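Local coordinates for protein putative methylthioribose-1-phosphate isomerase (Pyrococcus horikoshii OT3, PDB 6A34) that probably catalyses the interconversion of 5-methylthioribose 1-phosphate and 5-methylthioribulose 1-phosphate, an isomerisation step of the methionine salvage pathway, at residues Lys91-Leu96 against Ala109-Lys114; Asn147-His152 against Ile335-Val340; Asp247-Asn252 against Ser282-Glu287. All coordinates share one frame; numbering follows the deposited sequence.

How the interactions relate
Interaction 1 pairs two helices of the helical part of the chain, whereas interaction 2 docks a helix on the hairpin bordering the seven-stranded Rossmann-like sheet, and interaction 3 belongs to a small second sheet. Helix 125-157, which carries 147-152, is the next helix after 104-119, yet the centres of interactions 1 and 2 are about 29 Å apart; those of interactions 1 and 3 are about 25 Å apart. Interactions 2 and 3 are closer, about 16 Å between centres and about 4 Å between nearest atoms. Interaction 3 holds Asp247, the predicted proton donor; the side chain of Ser283 is about 7 Å from that of Ala59, a predicted substrate-binding residue, against about 11 Å for Met150.

Interaction 1 of 3, residues Lys91-Leu96 against Ala109-Lys114; sequences KAYEIL and ALNRIK
An antiparallel helix pair in the helical part of this MtnA-type fold brings Tyr93 of helix 82-97 against Leu110, Asn111 and Lys114 of helix 104-119. The two short axes pass 10.7 Å apart with their directions 169° apart, a spacing bridged largely by the tyrosine. With CG anti to the backbone N (chi1 163°), Tyr93 reaches across to the neighbouring helix, and one long side of its ring rests on two successive turns of it. Ring atom CE1 of Tyr93 lies 3.8 Å from CB of Leu110, which approaches obliquely, while CB of Lys114 is 3.9 Å from the same CE1. The bent chain of Lys114 crosses the ring at about a right angle and carries CG over one face. Its NZ ends 5.1 Å from the centroid of the Tyr93 ring, at most a weak cation-pi attraction; the firmer partner of this ammonium is Glu90, the residue just before the 91-96 segment. Beneath the ring contact, Leu110 packs its branches on Leu96. CD1 of Leu110 lies 3.7 Å from the backbone C of Leu96 and 4.0 Å from CB of Leu96, and both leucines also pack on Leu70 of helix 59-76, so a third helix closes this apolar side. Polar groups finish the other border. The hydroxyl of Tyr93 bonds to NZ of Lys97 and, on Asn111, to an amide oxygen, so a lysine and an amide together fix the phenol end. Ring and amide planes stand 74° apart, and OH of Tyr93 donates to OD1 of Asn111 at 3.0 Å, coming from above the carbonyl plane of the amide instead of along a lone pair.

Interaction 2 of 3, residues Asn147-His152 against Ile335-Val340; sequences NLRMGH and ITDRGV
The carbonyl O of Asp337 accepts NE of Arg149 at 2.8 Å (N-H...O 146°), a bond that ties helix 125-157 to the beta-hairpin turn between strands 333-336 and 339-341, at one border of the Rossmann-like sheet. Side-on, the same guanidinium uses NH2 to reach OD2 of Asp337, also at 2.8 Å and nearly in its own plane, on the anti lone pair of the carboxylate. The aspartate CG sits between its backbone N and carbonyl carbon (chi1 62°), which places the carboxylate beside the arginine; its other oxygen, OD1, takes the backbone N of Leu281. Arg338 then lays its guanidinium flat on that of Arg149, centres 3.6 Å apart and planes at 11°. The Asp337 carboxylate beside the stacked pair probably balances part of their positive charge, as the three side chains form one salt-bridge network. A leucine in place of Arg149 would probably leave the Asp337 carbonyl without this donor, its carboxylate without the matching charge, and the Arg338 guanidinium free to turn. Alongside this polar group, Met150 lies against the turn backbone, its CG 3.6 Å from N of Asp337, and also touches Pro280 and Val278. Ile335 brings CG2 to 3.6 Å from O of Met150. The type I turn from Thr336 to Gly339 is held from within: OG1 of Thr336 accepts N of Arg338, an ST turn, while O of Gly339 takes both N and OG1 of Thr336, the latter at 2.6 Å on a lone pair in the carbonyl plane.

Interaction 3 of 3, residues Asp247-Asn252 against Ser282-Glu287; sequences DRIVAN and SSIDME
The backbones of Ile249 and Ile284 run parallel, and Ile249 bonds on both flanks of its partner: its N gives to O of Ser283 at 3.0 Å and its O takes N of Asp285 at 2.7 Å, the latter approached nearly along the C=O axis. The Ile249 carbonyl also receives a CA-H contact from Ile284, with CA 3.2 Å from O. Side chains of these two isoleucines share one face of the sheet, CG1 of Ile284 standing 4.1 Å from CB of Ile249. Beyond them, Ile284 and Met286 both meet Leu349 and Phe353 of helix 345-354. This parallel pair is the border of a small four-stranded mixed sheet, in which strand 248-250 is flanked on its other side by antiparallel strand 255-258. There Asp247, the predicted proton donor, and Arg248 both pair with Ala256 in a classic beta bulge, beside the predicted substrate-binding Asn257. On the opposite face of the sheet from the isoleucines, Asp285, with CG anti to the backbone N (chi1 -177°), sets its carboxylate over the Arg248 guanidinium. The arginine chain bends at chi3, and OD2 of Asp285 settles over the centre of the guanidinium face, 3.2 Å from CZ of Arg248. Because OD2 sits above the guanidinium plane, no N-H points at it and the salt bridge rests on charge alone; the two planes are 67° apart. The other oxygen turns back on its own chain: OD1 of Asp285 accepts N of Glu287 from above the carboxylate plane, a bent bond that makes an Asx turn. At the far end of the pairing Ala251 sets CB 4.2 Å from SD of Met286.

Interaction 1 of 3, residues Lys91-Leu96 against Ala109-Lys114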
# COMPACT_ATOMS: atom_id res chain seq x y z
N LYS A 91 6.31 38.70 -20.49
CA LYS A 91 5.92 38.65 -19.08
C LYS A 91 5.05 37.41 -18.81
O LYS A 91 5.25 36.71 -17.81
CB LYS A 91 5.14 39.89 -18.65
CG LYS A 91 6.01 41.06 -18.20
CD LYS A 91 5.19 42.32 -17.90
CE LYS A 91 6.05 43.48 -17.43
NZ LYS A 91 7.16 43.75 -18.38
N ALA A 92 4.09 37.14 -19.70
CA ALA A 92 3.16 36.06 -19.51
C ALA A 92 3.89 34.70 -19.61
O ALA A 92 3.59 33.78 -18.86
CB ALA A 92 2.02 36.20 -20.49
N TYR A 93 4.83 34.59 -20.54
CA TYR A 93 5.67 33.41 -20.69
C TYR A 93 6.39 33.09 -19.38
O TYR A 93 6.39 31.94 -18.95
CB TYR A 93 6.67 33.62 -21.83
CG TYR A 93 7.84 32.66 -21.85
CD1 TYR A 93 7.74 31.43 -22.46
CD2 TYR A 93 9.05 33.00 -21.25
CE1 TYR A 93 8.81 30.55 -22.50
CE2 TYR A 93 10.12 32.12 -21.26
CZ TYR A 93 10.01 30.89 -21.89
OH TYR A 93 11.07 30.03 -21.92
N GLU A 94 6.98 34.11 -18.77
CA GLU A 94 7.74 34.01 -17.53
C GLU A 94 6.85 33.62 -16.35
O GLU A 94 7.23 32.79 -15.54
CB GLU A 94 8.47 35.32 -17.20
CG GLU A 94 9.72 35.53 -18.02
CD GLU A 94 10.82 34.51 -17.77
OE1 GLU A 94 11.34 33.95 -18.77
OE2 GLU A 94 11.15 34.27 -16.58
N ILE A 95 5.68 34.26 -16.22
CA ILE A 95 4.76 33.93 -15.15
C ILE A 95 4.41 32.43 -15.21
O ILE A 95 4.37 31.73 -14.19
CB ILE A 95 3.52 34.84 -15.22
CG1 ILE A 95 3.88 36.27 -14.78
CG2 ILE A 95 2.37 34.28 -14.40
CD1 ILE A 95 2.73 37.28 -14.85
N LEU A 96 4.20 31.90 -16.41
CA LEU A 96 3.73 30.55 -16.57
C LEU A 96 4.89 29.55 -16.43
O LEU A 96 4.70 28.40 -15.96
CB LEU A 96 3.02 30.45 -17.93
CG LEU A 96 1.70 31.22 -18.01
CD1 LEU A 96 1.28 31.48 -19.45
CD2 LEU A 96 0.62 30.47 -17.25
N ALA A 109 6.02 23.21 -23.94
CA ALA A 109 4.84 23.82 -24.52
C ALA A 109 5.07 25.33 -24.69
O ALA A 109 4.81 25.88 -25.78
CB ALA A 109 3.64 23.55 -23.66
N LEU A 110 5.56 25.97 -23.62
CA LEU A 110 5.80 27.37 -23.60
C LEU A 110 6.87 27.74 -24.62
O LEU A 110 6.68 28.68 -25.38
CB LEU A 110 6.24 27.82 -22.21
CG LEU A 110 5.14 27.76 -21.16
CD1 LEU A 110 5.68 28.20 -19.80
CD2 LEU A 110 3.95 28.62 -21.57
N ASN A 111 7.99 27.02 -24.60
CA ASN A 111 9.09 27.27 -25.51
C ASN A 111 8.69 27.08 -26.97
O ASN A 111 9.23 27.74 -27.85
CB ASN A 111 10.28 26.36 -25.20
CG ASN A 111 11.41 27.16 -24.62
OD1 ASN A 111 11.44 27.42 -23.42
ND2 ASN A 111 12.29 27.63 -25.50
N ARG A 112 7.83 26.11 -27.25
CA ARG A 112 7.30 25.86 -28.59
C ARG A 112 6.56 27.11 -29.12
O ARG A 112 6.66 27.44 -30.30
CB ARG A 112 6.35 24.67 -28.54
CG ARG A 112 5.71 24.30 -29.87
CD ARG A 112 4.93 23.00 -29.78
NE ARG A 112 4.08 22.78 -30.95
CZ ARG A 112 3.44 21.66 -31.16
NH1 ARG A 112 3.48 20.72 -30.23
NH2 ARG A 112 2.77 21.47 -32.29
N ILE A 113 5.82 27.79 -28.23
CA ILE A 113 5.03 28.96 -28.62
C ILE A 113 5.94 30.20 -28.71
O ILE A 113 5.95 30.87 -29.73
CB ILE A 113 3.86 29.14 -27.65
CG1 ILE A 113 2.91 27.95 -27.78
CG2 ILE A 113 3.18 30.49 -27.89
CD1 ILE A 113 1.69 28.04 -26.91
N LYS A 114 6.65 30.50 -27.63
CA LYS A 114 7.75 31.46 -27.58
C LYS A 114 8.56 31.44 -28.90
O LYS A 114 8.70 32.47 -29.55
CB LYS A 114 8.60 31.15 -26.35
CG LYS A 114 9.98 31.78 -26.28
CD LYS A 114 9.97 33.25 -25.93
CE LYS A 114 11.23 33.68 -25.20
NZ LYS A 114 11.19 35.13 -24.91

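Interaction 2 of 3, residues Asn147-His152 against Ile335-Val340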
# COMPACT_ATOMS: atom_id res chain seq x y z
N ASN A 147 -3.01 9.78 -27.67
CA ASN A 147 -3.72 8.91 -26.74
C ASN A 147 -4.67 8.00 -27.52
O ASN A 147 -4.79 6.81 -27.20
CB ASN A 147 -4.42 9.70 -25.65
CG ASN A 147 -3.43 10.41 -24.76
OD1 ASN A 147 -2.26 10.02 -24.71
ND2 ASN A 147 -3.88 11.43 -24.05
N LEU A 148 -5.31 8.55 -28.56
CA LEU A 148 -6.21 7.75 -29.35
C LEU A 148 -5.47 6.57 -29.99
O LEU A 148 -5.95 5.44 -29.96
CB LEU A 148 -6.84 8.64 -30.42
CG LEU A 148 -8.15 9.29 -30.04
CD1 LEU A 148 -8.58 10.27 -31.14
CD2 LEU A 148 -9.23 8.24 -29.82
N ARG A 149 -4.31 6.84 -30.57
CA ARG A 149 -3.49 5.82 -31.21
C ARG A 149 -3.03 4.78 -30.17
O ARG A 149 -3.19 3.57 -30.40
CB ARG A 149 -2.30 6.47 -31.91
CG ARG A 149 -2.66 7.26 -33.16
CD ARG A 149 -1.46 7.79 -33.93
NE ARG A 149 -0.49 8.54 -33.14
CZ ARG A 149 -0.45 9.87 -33.05
NH1 ARG A 149 -1.45 10.59 -33.53
NH2 ARG A 149 0.61 10.47 -32.51
N MET A 150 -2.47 5.24 -29.05
CA MET A 150 -2.01 4.33 -27.99
C MET A 150 -3.13 3.36 -27.60
O MET A 150 -2.89 2.20 -27.42
CB MET A 150 -1.62 5.09 -26.72
CG MET A 150 -0.16 5.41 -26.59
SD MET A 150 0.05 6.51 -25.15
CE MET A 150 0.09 8.13 -25.93
N GLY A 151 -4.35 3.87 -27.42
CA GLY A 151 -5.47 3.08 -26.94
C GLY A 151 -5.76 1.92 -27.87
O GLY A 151 -5.99 0.79 -27.41
N HIS A 152 -5.78 2.22 -29.18
CA HIS A 152 -6.13 1.23 -30.20
C HIS A 152 -4.97 0.23 -30.36
O HIS A 152 -5.23 -0.97 -30.49
CB HIS A 152 -6.52 1.88 -31.55
CG HIS A 152 -7.81 2.63 -31.48
ND1 HIS A 152 -7.90 3.91 -30.98
CD2 HIS A 152 -9.08 2.25 -31.76
CE1 HIS A 152 -9.16 4.31 -31.00
NE2 HIS A 152 -9.91 3.31 -31.46
N ILE A 335 3.77 -0.11 -25.41
CA ILE A 335 2.73 0.41 -26.25
C ILE A 335 2.98 1.91 -26.39
O ILE A 335 3.01 2.62 -25.40
CB ILE A 335 1.34 0.09 -25.67
CG1 ILE A 335 1.16 -1.39 -25.38
CG2 ILE A 335 0.27 0.60 -26.62
CD1 ILE A 335 0.11 -1.69 -24.35
N THR A 336 3.21 2.35 -27.63
CA THR A 336 3.42 3.76 -27.94
C THR A 336 2.36 4.24 -28.93
O THR A 336 1.58 3.46 -29.47
CB THR A 336 4.80 4.07 -28.52
OG1 THR A 336 4.76 3.78 -29.92
CG2 THR A 336 5.92 3.33 -27.83
N ASP A 337 2.35 5.55 -29.17
CA ASP A 337 1.40 6.19 -30.08
C ASP A 337 1.82 5.92 -31.53
O ASP A 337 1.11 6.35 -32.43
CB ASP A 337 1.29 7.69 -29.82
CG ASP A 337 2.61 8.42 -30.05
OD1 ASP A 337 3.61 8.09 -29.36
OD2 ASP A 337 2.62 9.32 -30.92
N ARG A 338 2.94 5.20 -31.74
CA ARG A 338 3.39 4.83 -33.10
C ARG A 338 3.59 3.31 -33.19
O ARG A 338 4.35 2.85 -33.99
CB ARG A 338 4.66 5.61 -33.47
CG ARG A 338 4.45 7.13 -33.57
CD ARG A 338 3.43 7.55 -34.64
NE ARG A 338 3.22 9.00 -34.82
CZ ARG A 338 2.22 9.55 -35.53
NH1 ARG A 338 1.39 8.80 -36.23
NH2 ARG A 338 2.05 10.86 -35.51
N GLY A 339 2.87 2.54 -32.38
CA GLY A 339 2.92 1.09 -32.43
C GLY A 339 3.60 0.50 -31.20
O GLY A 339 4.14 1.24 -30.35
N VAL A 340 3.53 -0.83 -31.09
CA VAL A 340 4.01 -1.55 -29.94
C VAL A 340 5.44 -1.99 -30.26
O VAL A 340 5.66 -2.52 -31.32
CB VAL A 340 3.15 -2.76 -29.60
CG1 VAL A 340 3.67 -3.42 -28.33
CG2 VAL A 340 1.67 -2.42 -29.46

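Interaction 3 of 3, residues Asp247-Asn252 against Ser282-Glu287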
# COMPACT_ATOMS: atom_id res chain seq x y z
N ASP A 247 6.67 7.30 -16.40
CA ASP A 247 7.12 8.67 -16.27
C ASP A 247 8.30 8.89 -17.24
O ASP A 247 8.41 9.94 -17.82
CB ASP A 247 7.32 9.05 -14.81
CG ASP A 247 5.95 9.05 -14.13
OD1 ASP A 247 5.17 10.02 -14.33
OD2 ASP A 247 5.62 8.03 -13.47
N ARG A 248 9.11 7.87 -17.48
CA ARG A 248 10.25 8.01 -18.34
C ARG A 248 10.81 6.64 -18.74
O ARG A 248 11.25 5.84 -17.90
CB ARG A 248 11.30 8.87 -17.63
CG ARG A 248 12.69 8.79 -18.26
CD ARG A 248 13.69 9.67 -17.56
NE ARG A 248 13.44 11.02 -18.00
CZ ARG A 248 14.31 12.01 -17.90
NH1 ARG A 248 14.03 13.16 -18.48
NH2 ARG A 248 15.43 11.83 -17.21
N ILE A 249 10.82 6.38 -20.04
CA ILE A 249 11.44 5.22 -20.61
C ILE A 249 12.79 5.64 -21.17
O ILE A 249 12.86 6.63 -21.84
CB ILE A 249 10.53 4.63 -21.70
CG1 ILE A 249 9.12 4.38 -21.15
CG2 ILE A 249 11.17 3.40 -22.33
CD1 ILE A 249 8.10 3.90 -22.17
N VAL A 250 13.86 4.88 -20.90
CA VAL A 250 15.15 5.19 -21.44
C VAL A 250 15.49 4.21 -22.58
O VAL A 250 14.66 3.41 -22.99
CB VAL A 250 16.18 5.24 -20.30
CG1 VAL A 250 15.84 6.30 -19.26
CG2 VAL A 250 16.34 3.90 -19.65
N ALA A 251 16.73 4.26 -23.09
CA ALA A 251 17.08 3.73 -24.43
C ALA A 251 17.02 2.20 -24.48
O ALA A 251 16.79 1.64 -25.57
CB ALA A 251 18.46 4.20 -24.85
N ASN A 252 17.26 1.53 -23.36
CA ASN A 252 17.27 0.06 -23.34
C ASN A 252 15.90 -0.46 -22.90
O ASN A 252 15.74 -1.64 -22.71
CB ASN A 252 18.34 -0.48 -22.38
CG ASN A 252 18.01 -0.19 -20.93
OD1 ASN A 252 17.14 0.63 -20.62
ND2 ASN A 252 18.73 -0.82 -20.03
N SER A 282 7.41 10.86 -26.84
CA SER A 282 8.03 11.98 -26.16
C SER A 282 8.43 11.61 -24.73
O SER A 282 9.14 12.38 -24.09
CB SER A 282 7.10 13.18 -26.18
OG SER A 282 5.90 12.89 -25.49
N SER A 283 7.98 10.46 -24.22
CA SER A 283 8.35 9.99 -22.86
C SER A 283 9.57 9.07 -22.92
O SER A 283 10.07 8.66 -21.89
CB SER A 283 7.19 9.29 -22.17
OG SER A 283 6.04 10.12 -22.16
N ILE A 284 10.02 8.73 -24.13
CA ILE A 284 11.21 7.94 -24.29
C ILE A 284 12.40 8.90 -24.38
O ILE A 284 12.49 9.69 -25.31
CB ILE A 284 11.11 7.02 -25.51
CG1 ILE A 284 9.85 6.15 -25.45
CG2 ILE A 284 12.36 6.18 -25.68
CD1 ILE A 284 9.50 5.53 -26.77
N ASP A 285 13.29 8.81 -23.40
CA ASP A 285 14.50 9.58 -23.29
C ASP A 285 15.66 8.71 -23.79
O ASP A 285 16.24 7.93 -23.02
CB ASP A 285 14.69 10.05 -21.84
CG ASP A 285 15.89 10.95 -21.59
OD1 ASP A 285 16.61 11.27 -22.55
OD2 ASP A 285 16.10 11.29 -20.41
N MET A 286 16.01 8.91 -25.06
CA MET A 286 17.02 8.12 -25.75
C MET A 286 18.44 8.59 -25.38
O MET A 286 19.41 7.92 -25.70
CB MET A 286 16.80 8.17 -27.27
CG MET A 286 16.96 6.82 -27.92
SD MET A 286 15.58 5.69 -27.56
CE MET A 286 14.98 5.44 -29.22
N GLU A 287 18.54 9.71 -24.64
CA GLU A 287 19.82 10.21 -24.12
C GLU A 287 20.38 9.28 -23.03
O GLU A 287 21.60 9.15 -22.93
CB GLU A 287 19.68 11.61 -23.50
CG GLU A 287 20.40 12.69 -24.28
CD GLU A 287 19.72 13.07 -25.57
OE1 GLU A 287 19.68 12.23 -26.50
OE2 GLU A 287 19.20 14.20 -25.64